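Local structure of xylose isomerase-like TIM barrel domain-containing protein (Thermus thermophilus, 3AYV) at residues I99-T104 / N137-H142; A145-L150 / L179-E184; N189-V194 / G204-G209. The protein is of unknown function but folds as a zinc-binding TIM barrel related to AP endonucleases, and may help protect the cell against oxidative stress. One frame throughout, in Å; residues are numbered along the deposited sequence.

In this eight-stranded TIM barrel the three contacts follow one another along the chain, none nesting or crossing. Contact 1 closes first, joining the loop after strand 92-96 to the loop after strand 132-136, with three helices and strand 132-136 between them in the chain. After two intervening residues contact 2 opens, tying the beginning of helix 147-153 to the turn that precedes strand 185-188, bridging strand 158-162. Contact 3 closes a short excursion within the long loop between strands 185-188 and 219-222. Contacts 1 and 2 touch, Glu140 OE2 lying 3.5 Å from Leu146 CD2, whereas contact 3 stands apart, its nearest atoms about 8 Å from contact 2 and about 9 Å from contact 1.

Contact 1: I99-T104 / N137-H142; sequences IPHGRT and NSHEPH
His101 and His139 meet rim to rim where two consecutive strand-to-helix loops of the TIM barrel come together, those after strands 92-96 and 132-136. The imidazole planes stand at 84° to each other, and neither ring lies over the face of the other. ND1 of His101 and ND1 of His139 are hydrogen-bonded at 3.1 Å; His139 ND1 lies in the plane of the His101 ring, at its edge. Either nitrogen could be the donor, so one ND1 probably carries the proton and the other accepts with its lone pair. One face of the His139 ring is approached by the backbone N of His101. Beside this pair, carbon meets carbon and oxygen: Ile99 CG2 packs on His139 CB, at 3.9 Å, and on the Glu140 carboxylate, while Pro141 CG rests 3.4 Å from the carbonyl oxygen of Arg103.

Three waters link the two loops. Water 3 accepts from Gly102 N and lies 2.8 Å from His139 O, and water 2 accepts from Arg103 N and lies near both Pro100 O and His139 O. Water 1 donates to Ser138 OG at 2.8 Å and joins it to the carbonyl oxygen of Ile99.

The loops spring from strands ending in the zinc ligands His96 and Glu136, and the Ser138 side chain is about 7 Å from a bound zinc ion. The second shell sets the position of Glu140. Its chain bends at chi2 (80°), folding the carboxylate back toward its own loop and the side of Ile99, although its CB leads away from the other loop. Ser97 OG is hydrogen-bonded to OE2. The other oxygen, OE1, takes Ser138 N on its syn lone pair, 2.9 Å away and nearly straight at 167°.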
loop_
_atom_site.group_PDB
_atom_site.type_symbol
_atom_site.label_atom_id
_atom_site.label_comp_id
_atom_site.label_asym_id
_atom_site.label_seq_id
_atom_site.Cartn_x
_atom_site.Cartn_y
_atom_site.Cartn_z
ATOM N N ILE A 99 -13.140 2.715 -2.311
ATOM C CA ILE A 99 -13.920 3.499 -3.303
ATOM C C ILE A 99 -13.962 2.740 -4.660
ATOM O O ILE A 99 -12.934 2.220 -5.104
ATOM C CB ILE A 99 -13.390 4.937 -3.438
ATOM C CG1 ILE A 99 -14.440 5.818 -4.155
ATOM C CG2 ILE A 99 -12.012 4.975 -4.215
ATOM C CD1 ILE A 99 -13.992 7.299 -4.371
ATOM N N PRO A 100 -15.156 2.615 -5.267
ATOM C CA PRO A 100 -15.289 2.003 -6.612
ATOM C C PRO A 100 -14.598 2.870 -7.638
ATOM O O PRO A 100 -14.454 4.063 -7.432
ATOM C CB PRO A 100 -16.800 2.075 -6.901
ATOM C CG PRO A 100 -17.461 2.278 -5.587
ATOM C CD PRO A 100 -16.462 3.023 -4.706
ATOM N N HIS A 101 -14.210 2.287 -8.763
ATOM C CA HIS A 101 -13.665 3.086 -9.823
ATOM C C HIS A 101 -14.714 4.033 -10.410
ATOM O O HIS A 101 -15.884 3.671 -10.497
ATOM C CB HIS A 101 -13.192 2.180 -10.964
ATOM C CG HIS A 101 -12.666 2.970 -12.093
ATOM N ND1 HIS A 101 -11.444 3.617 -12.030
ATOM C CD2 HIS A 101 -13.234 3.339 -13.262
ATOM C CE1 HIS A 101 -11.270 4.315 -13.141
ATOM N NE2 HIS A 101 -12.340 4.159 -13.903
ATOM N N GLY A 102 -14.285 5.229 -10.800
ATOM C CA GLY A 102 -15.124 6.122 -11.599
ATOM C C GLY A 102 -16.112 6.991 -10.837
ATOM O O GLY A 102 -17.064 7.522 -11.431
ATOM N N ARG A 103 -15.898 7.177 -9.528
ATOM C CA ARG A 103 -16.716 8.136 -8.793
ATOM C C ARG A 103 -16.304 9.554 -9.186
ATOM O O ARG A 103 -15.129 9.796 -9.520
ATOM C CB ARG A 103 -16.563 7.961 -7.269
ATOM C CG ARG A 103 -16.913 6.564 -6.740
ATOM C CD ARG A 103 -18.186 5.975 -7.386
ATOM N NE ARG A 103 -19.381 6.334 -6.655
ATOM C CZ ARG A 103 -20.628 6.128 -7.093
ATOM N NH1 ARG A 103 -20.871 5.587 -8.296
ATOM N NH2 ARG A 103 -21.631 6.475 -6.323
ATOM N N THR A 104 -17.248 10.499 -9.119
ATOM C CA THR A 104 -16.939 11.904 -9.344
ATOM C C THR A 104 -16.191 12.464 -8.134
ATOM O O THR A 104 -16.200 11.845 -7.074
ATOM C CB THR A 104 -18.229 12.765 -9.511
ATOM O OG1 THR A 104 -18.987 12.729 -8.291
ATOM C CG2 THR A 104 -19.094 12.212 -10.665
ATOM N N ASN A 137 -3.718 5.506 -2.075
ATOM C CA ASN A 137 -4.663 5.947 -3.113
ATOM C C ASN A 137 -4.866 4.801 -4.112
ATOM O O ASN A 137 -3.912 4.086 -4.456
ATOM C CB ASN A 137 -4.172 7.206 -3.855
ATOM C CG ASN A 137 -2.800 7.015 -4.520
ATOM O OD1 ASN A 137 -1.804 6.780 -3.840
ATOM N ND2 ASN A 137 -2.759 7.103 -5.867
ATOM N N SER A 138 -6.102 4.673 -4.588
ATOM C CA SER A 138 -6.473 3.679 -5.578
ATOM C C SER A 138 -7.258 4.365 -6.701
ATOM O O SER A 138 -6.644 4.868 -7.647
ATOM C CB SER A 138 -7.227 2.508 -4.919
ATOM O OG SER A 138 -8.378 2.952 -4.201
ATOM N N HIS A 139 -8.571 4.508 -6.535
ATOM C CA HIS A 139 -9.446 5.056 -7.555
ATOM C C HIS A 139 -9.964 6.455 -7.270
ATOM O O HIS A 139 -10.797 6.943 -8.030
ATOM C CB HIS A 139 -10.643 4.096 -7.813
ATOM C CG HIS A 139 -10.206 2.755 -8.301
ATOM N ND1 HIS A 139 -9.925 2.504 -9.626
ATOM C CD2 HIS A 139 -9.928 1.609 -7.629
ATOM C CE1 HIS A 139 -9.517 1.252 -9.757
ATOM N NE2 HIS A 139 -9.508 0.688 -8.557
ATOM N N GLU A 140 -9.465 7.115 -6.208
ATOM C CA GLU A 140 -9.953 8.465 -5.887
ATOM C C GLU A 140 -9.564 9.389 -7.034
ATOM O O GLU A 140 -8.443 9.307 -7.536
ATOM C CB GLU A 140 -9.384 9.016 -4.558
ATOM C CG GLU A 140 -9.770 8.198 -3.304
ATOM C CD GLU A 140 -8.915 6.952 -3.125
ATOM O OE1 GLU A 140 -7.973 6.714 -3.911
ATOM O OE2 GLU A 140 -9.203 6.176 -2.189
ATOM N N PRO A 141 -10.503 10.229 -7.477
ATOM C CA PRO A 141 -10.120 11.092 -8.607
ATOM C C PRO A 141 -9.086 12.182 -8.260
ATOM O O PRO A 141 -8.343 12.602 -9.152
ATOM C CB PRO A 141 -11.459 11.662 -9.111
ATOM C CG PRO A 141 -12.475 11.403 -8.027
ATOM C CD PRO A 141 -11.962 10.192 -7.237
ATOM N N HIS A 142 -9.004 12.590 -6.987
ATOM C CA HIS A 142 -8.169 13.713 -6.558
ATOM C C HIS A 142 -7.856 13.530 -5.067
ATOM O O HIS A 142 -8.687 12.989 -4.318
ATOM C CB HIS A 142 -8.925 15.055 -6.792
ATOM C CG HIS A 142 -8.106 16.282 -6.523
ATOM N ND1 HIS A 142 -7.856 16.763 -5.250
ATOM C CD2 HIS A 142 -7.482 17.137 -7.375
ATOM C CE1 HIS A 142 -7.092 17.840 -5.326
ATOM N NE2 HIS A 142 -6.858 18.095 -6.606
HETATM O O HOH W 1 -10.435 1.270 -3.368
HETATM O O HOH W 2 -13.548 6.633 -7.893
HETATM O O HOH W 3 -11.604 6.587 -10.649
#

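Contact 2: A145-L150 / L179-E184; sequences ALRPVL and LALAPE
On the flank of the TIM barrel, beside strand 158-162, the beginning of helix 147-153 meets the type I beta turn Leu179-Ala182, and Leu181 is the residue that joins them. With CG anti to the carbonyl carbon (chi1 -69°) and chi2 extended, its two methyls are sent toward the helix, where they serve different partners. CD1 reaches Leu146 CB at 4.0 Å. CD2 approaches Leu150 CD1 at 4.2 Å, the two leucine side chains crossing at about a right angle, and it also lies against Arg147 at CB and CG and again at the guanidinium.

That guanidinium is used on two sides. Leu181 CD2 sits 3.5 Å above its plane, displaced toward the rim, while the Ala180 methyl lies in the plane at the edge. The arginine chain runs extended until chi3 (-82°), where it bends and brings the guanidinium edge-on to Ala180. The leucine methyl packs on the flat face, where no N-H points, so the N-H groups in the plane stay available to acceptors.

Outside the pair, Leu146 and Leu181 both rest on Phe159 of strand 158-162, and Leu146 also touches Leu135 of strand 132-136, which places the two leucines between the barrel strands and the outer shell of helices and loops. The Leu146 side chain is about 11 Å from a bound zinc ion, beyond the first shell of the metal site.

The turn is held by the bond from Ala182 N to Leu179 O, 2.9 Å long, after which Ala182 leaves helical geometry with positive phi. Its Ala180 carbonyl accepts the polar bond across the contact: Arg147 NH2 donates to Ala180 O at 3.2 Å, a weak bond with an angle of 138°.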
loop_
_atom_site.group_PDB
_atom_site.type_symbol
_atom_site.label_atom_id
_atom_site.label_comp_id
_atom_site.label_asym_id
_atom_site.label_seq_id
_atom_site.Cartn_x
_atom_site.Cartn_y
_atom_site.Cartn_z
ATOM N N ALA A 145 -10.083 14.032 -1.649
ATOM C CA ALA A 145 -11.004 13.110 -1.003
ATOM C C ALA A 145 -10.324 12.286 0.096
ATOM O O ALA A 145 -11.001 11.693 0.935
ATOM C CB ALA A 145 -11.651 12.196 -2.015
ATOM N N LEU A 146 -8.992 12.254 0.078
ATOM C CA LEU A 146 -8.239 11.539 1.118
ATOM C C LEU A 146 -7.834 12.480 2.252
ATOM O O LEU A 146 -7.720 12.065 3.407
ATOM C CB LEU A 146 -6.977 10.879 0.527
ATOM C CG LEU A 146 -7.331 9.758 -0.470
ATOM C CD1 LEU A 146 -6.040 9.123 -0.950
ATOM C CD2 LEU A 146 -8.348 8.695 0.112
ATOM N N ARG A 147 -7.586 13.735 1.915
ATOM C CA ARG A 147 -7.131 14.699 2.921
ATOM C C ARG A 147 -8.014 14.743 4.205
ATOM O O ARG A 147 -7.470 14.721 5.310
ATOM C CB ARG A 147 -6.980 16.095 2.281
ATOM C CG ARG A 147 -6.224 17.085 3.168
ATOM C CD ARG A 147 -5.993 18.399 2.446
ATOM N NE ARG A 147 -4.832 18.338 1.553
ATOM C CZ ARG A 147 -3.572 18.508 1.955
ATOM N NH1 ARG A 147 -3.299 18.729 3.239
ATOM N NH2 ARG A 147 -2.580 18.446 1.070
ATOM N N PRO A 148 -9.358 14.804 4.071
ATOM C CA PRO A 148 -10.175 14.831 5.306
ATOM C C PRO A 148 -10.123 13.531 6.133
ATOM O O PRO A 148 -10.308 13.559 7.374
ATOM C CB PRO A 148 -11.600 15.038 4.772
ATOM C CG PRO A 148 -11.411 15.632 3.341
ATOM C CD PRO A 148 -10.217 14.852 2.861
ATOM N N VAL A 149 -9.907 12.398 5.475
ATOM C CA VAL A 149 -9.773 11.131 6.214
ATOM C C VAL A 149 -8.539 11.217 7.103
ATOM O O VAL A 149 -8.573 10.870 8.299
ATOM C CB VAL A 149 -9.647 9.896 5.285
ATOM C CG1 VAL A 149 -9.680 8.592 6.100
ATOM C CG2 VAL A 149 -10.770 9.887 4.218
ATOM N N LEU A 150 -7.424 11.633 6.498
ATOM C CA LEU A 150 -6.184 11.835 7.251
ATOM C C LEU A 150 -6.349 12.865 8.365
ATOM O O LEU A 150 -5.908 12.635 9.504
ATOM C CB LEU A 150 -5.058 12.258 6.296
ATOM C CG LEU A 150 -4.828 11.279 5.138
ATOM C CD1 LEU A 150 -3.934 11.880 4.084
ATOM C CD2 LEU A 150 -4.215 9.994 5.702
ATOM N N LEU A 179 1.612 14.060 -3.658
ATOM C CA LEU A 179 2.779 14.288 -2.798
ATOM C C LEU A 179 2.512 15.313 -1.684
ATOM O O LEU A 179 3.115 15.237 -0.615
ATOM C CB LEU A 179 3.946 14.748 -3.664
ATOM C CG LEU A 179 4.460 13.618 -4.573
ATOM C CD1 LEU A 179 5.503 14.127 -5.595
ATOM C CD2 LEU A 179 5.013 12.483 -3.745
ATOM N N ALA A 180 1.601 16.249 -1.952
ATOM C CA ALA A 180 1.215 17.264 -0.957
ATOM C C ALA A 180 0.557 16.664 0.295
ATOM O O ALA A 180 0.444 17.335 1.334
ATOM C CB ALA A 180 0.338 18.354 -1.592
ATOM N N LEU A 181 0.145 15.396 0.216
ATOM C CA LEU A 181 -0.448 14.699 1.370
ATOM C C LEU A 181 0.630 14.130 2.280
ATOM O O LEU A 181 0.341 13.487 3.283
ATOM C CB LEU A 181 -1.365 13.562 0.905
ATOM C CG LEU A 181 -2.671 13.923 0.195
ATOM C CD1 LEU A 181 -3.420 12.635 -0.187
ATOM C CD2 LEU A 181 -3.562 14.786 1.078
ATOM N N ALA A 182 1.883 14.301 1.868
ATOM C CA ALA A 182 3.020 13.909 2.693
ATOM C C ALA A 182 3.105 12.383 2.915
ATOM O O ALA A 182 3.147 11.900 4.049
ATOM C CB ALA A 182 3.038 14.729 4.044
ATOM N N PRO A 183 3.165 11.604 1.811
ATOM C CA PRO A 183 3.274 10.151 1.985
ATOM C C PRO A 183 4.512 9.737 2.775
ATOM O O PRO A 183 5.626 10.207 2.478
ATOM C CB PRO A 183 3.373 9.615 0.537
ATOM C CG PRO A 183 3.851 10.776 -0.280
ATOM C CD PRO A 183 3.271 12.019 0.396
ATOM N N GLU A 184 4.330 8.854 3.742
ATOM C CA GLU A 184 5.461 8.324 4.463
ATOM C C GLU A 184 5.938 7.004 3.869
ATOM O O GLU A 184 6.953 6.461 4.302
ATOM C CB GLU A 184 5.160 8.222 5.969
ATOM C CG GLU A 184 4.146 7.168 6.365
ATOM C CD GLU A 184 3.562 7.419 7.742
ATOM O OE1 GLU A 184 3.752 6.550 8.605
ATOM O OE2 GLU A 184 2.906 8.467 7.944
#

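Contact 3: N189-V194 / G204-G209; sequences NDTDGV and GVLGHG
Asp190 spends both carboxylate oxygens on backbone N-H groups. Its OD1 takes the N-H of Leu206 on the syn lone pair, at 3.0 Å, and also that of its own neighbour Thr191 on the anti side, 31° out of the carboxylate plane. Its OD2 accepts from Gly204 N at 2.8 Å, a weak, bent bond. The backbone adds a further link, Val205 N to Thr191 O at 2.9 Å, with a C=O...N angle of 168°; the same oxygen receives a CA-H...O contact from Gly204. All this binds two limbs of the long loop that follows strand 185-188 of the TIM barrel, close to zinc ligands: Asn189 packs against His198, and its ND2 bonds to the carbonyl oxygen of Glu223. The carbonyl oxygen of Asn189 is met by His208 NE2 at 2.9 Å, a weak bond of 123° at the edge of the imidazole. Thr191 CG2 packs on Leu206 CG at 3.7 Å. Thr191 OG1 makes an ST turn by accepting from Gly193 N, and is also bonded to Tyr195 O. In the Asx turn that follows, Asp192 OD1 accepts from Val194 N at 2.9 Å and from Tyr195 N, and OD2 forms a salt bridge with Arg197 NH2.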
loop_
_atom_site.group_PDB
_atom_site.type_symbol
_atom_site.label_atom_id
_atom_site.label_comp_id
_atom_site.label_asym_id
_atom_site.label_seq_id
_atom_site.Cartn_x
_atom_site.Cartn_y
_atom_site.Cartn_z
ATOM N N ASN A 189 6.465 1.642 -9.022
ATOM C CA ASN A 189 6.535 0.849 -10.246
ATOM C C ASN A 189 6.325 1.807 -11.405
ATOM O O ASN A 189 6.248 3.014 -11.167
ATOM C CB ASN A 189 5.522 -0.320 -10.233
ATOM C CG ASN A 189 4.081 0.132 -10.042
ATOM O OD1 ASN A 189 3.670 1.182 -10.545
ATOM N ND2 ASN A 189 3.304 -0.666 -9.303
ATOM N N ASP A 190 6.256 1.289 -12.638
ATOM C CA ASP A 190 5.934 2.128 -13.776
ATOM C C ASP A 190 4.784 1.540 -14.604
ATOM O O ASP A 190 4.421 0.370 -14.461
ATOM C CB ASP A 190 7.173 2.408 -14.644
ATOM C CG ASP A 190 7.202 3.836 -15.177
ATOM O OD1 ASP A 190 6.142 4.501 -15.206
ATOM O OD2 ASP A 190 8.277 4.289 -15.644
ATOM N N THR A 191 4.227 2.386 -15.449
ATOM C CA THR A 191 3.041 2.067 -16.219
ATOM C C THR A 191 3.192 2.727 -17.588
ATOM O O THR A 191 3.916 3.719 -17.735
ATOM C CB THR A 191 1.764 2.603 -15.525
ATOM O OG1 THR A 191 0.662 2.522 -16.445
ATOM C CG2 THR A 191 1.934 4.071 -15.068
ATOM N N ASP A 192 2.502 2.177 -18.581
ATOM C CA ASP A 192 2.390 2.823 -19.887
ATOM C C ASP A 192 1.386 3.976 -19.933
ATOM O O ASP A 192 1.192 4.603 -20.985
ATOM C CB ASP A 192 2.066 1.771 -20.960
ATOM C CG ASP A 192 0.773 0.985 -20.679
ATOM O OD1 ASP A 192 0.035 1.269 -19.710
ATOM O OD2 ASP A 192 0.489 0.058 -21.467
ATOM N N GLY A 193 0.747 4.262 -18.795
ATOM C CA GLY A 193 -0.252 5.287 -18.723
ATOM C C GLY A 193 -1.652 4.809 -19.027
ATOM O O GLY A 193 -2.578 5.623 -19.038
ATOM N N VAL A 194 -1.800 3.510 -19.302
ATOM C CA VAL A 194 -3.105 2.930 -19.645
ATOM C C VAL A 194 -3.539 1.878 -18.626
ATOM O O VAL A 194 -4.658 1.941 -18.105
ATOM C CB VAL A 194 -3.114 2.309 -21.077
ATOM C CG1 VAL A 194 -4.524 1.749 -21.408
ATOM C CG2 VAL A 194 -2.710 3.366 -22.115
ATOM N N GLY A 204 8.363 2.918 -18.096
ATOM C CA GLY A 204 7.094 3.513 -18.484
ATOM C C GLY A 204 7.165 5.014 -18.557
ATOM O O GLY A 204 8.204 5.585 -18.898
ATOM N N VAL A 205 6.055 5.652 -18.207
ATOM C CA VAL A 205 5.831 7.069 -18.478
ATOM C C VAL A 205 5.852 7.959 -17.225
ATOM O O VAL A 205 5.724 9.186 -17.339
ATOM C CB VAL A 205 4.468 7.292 -19.212
ATOM C CG1 VAL A 205 4.403 6.455 -20.483
ATOM C CG2 VAL A 205 3.265 6.992 -18.265
ATOM N N LEU A 206 5.995 7.364 -16.039
ATOM C CA LEU A 206 5.867 8.136 -14.785
ATOM C C LEU A 206 7.012 9.132 -14.492
ATOM O O LEU A 206 6.847 10.024 -13.668
ATOM C CB LEU A 206 5.605 7.230 -13.559
ATOM C CG LEU A 206 4.222 6.546 -13.493
ATOM C CD1 LEU A 206 4.120 5.713 -12.226
ATOM C CD2 LEU A 206 3.067 7.604 -13.593
ATOM N N GLY A 207 8.157 8.987 -15.163
ATOM C CA GLY A 207 9.256 9.984 -15.022
ATOM C C GLY A 207 9.761 10.171 -13.593
ATOM O O GLY A 207 9.949 11.311 -13.121
ATOM N N HIS A 208 9.979 9.065 -12.886
ATOM C CA HIS A 208 10.343 9.147 -11.464
ATOM C C HIS A 208 11.560 10.016 -11.183
ATOM O O HIS A 208 11.677 10.588 -10.097
ATOM C CB HIS A 208 10.611 7.767 -10.870
ATOM C CG HIS A 208 9.433 6.844 -10.941
ATOM N ND1 HIS A 208 8.613 6.596 -9.861
ATOM C CD2 HIS A 208 8.936 6.119 -11.970
ATOM C CE1 HIS A 208 7.665 5.742 -10.218
ATOM N NE2 HIS A 208 7.833 5.448 -11.494
ATOM N N GLY A 209 12.484 10.070 -12.135
ATOM C CA GLY A 209 13.665 10.928 -11.986
ATOM C C GLY A 209 13.310 12.383 -11.701
ATOM O O GLY A 209 14.038 13.078 -10.971
#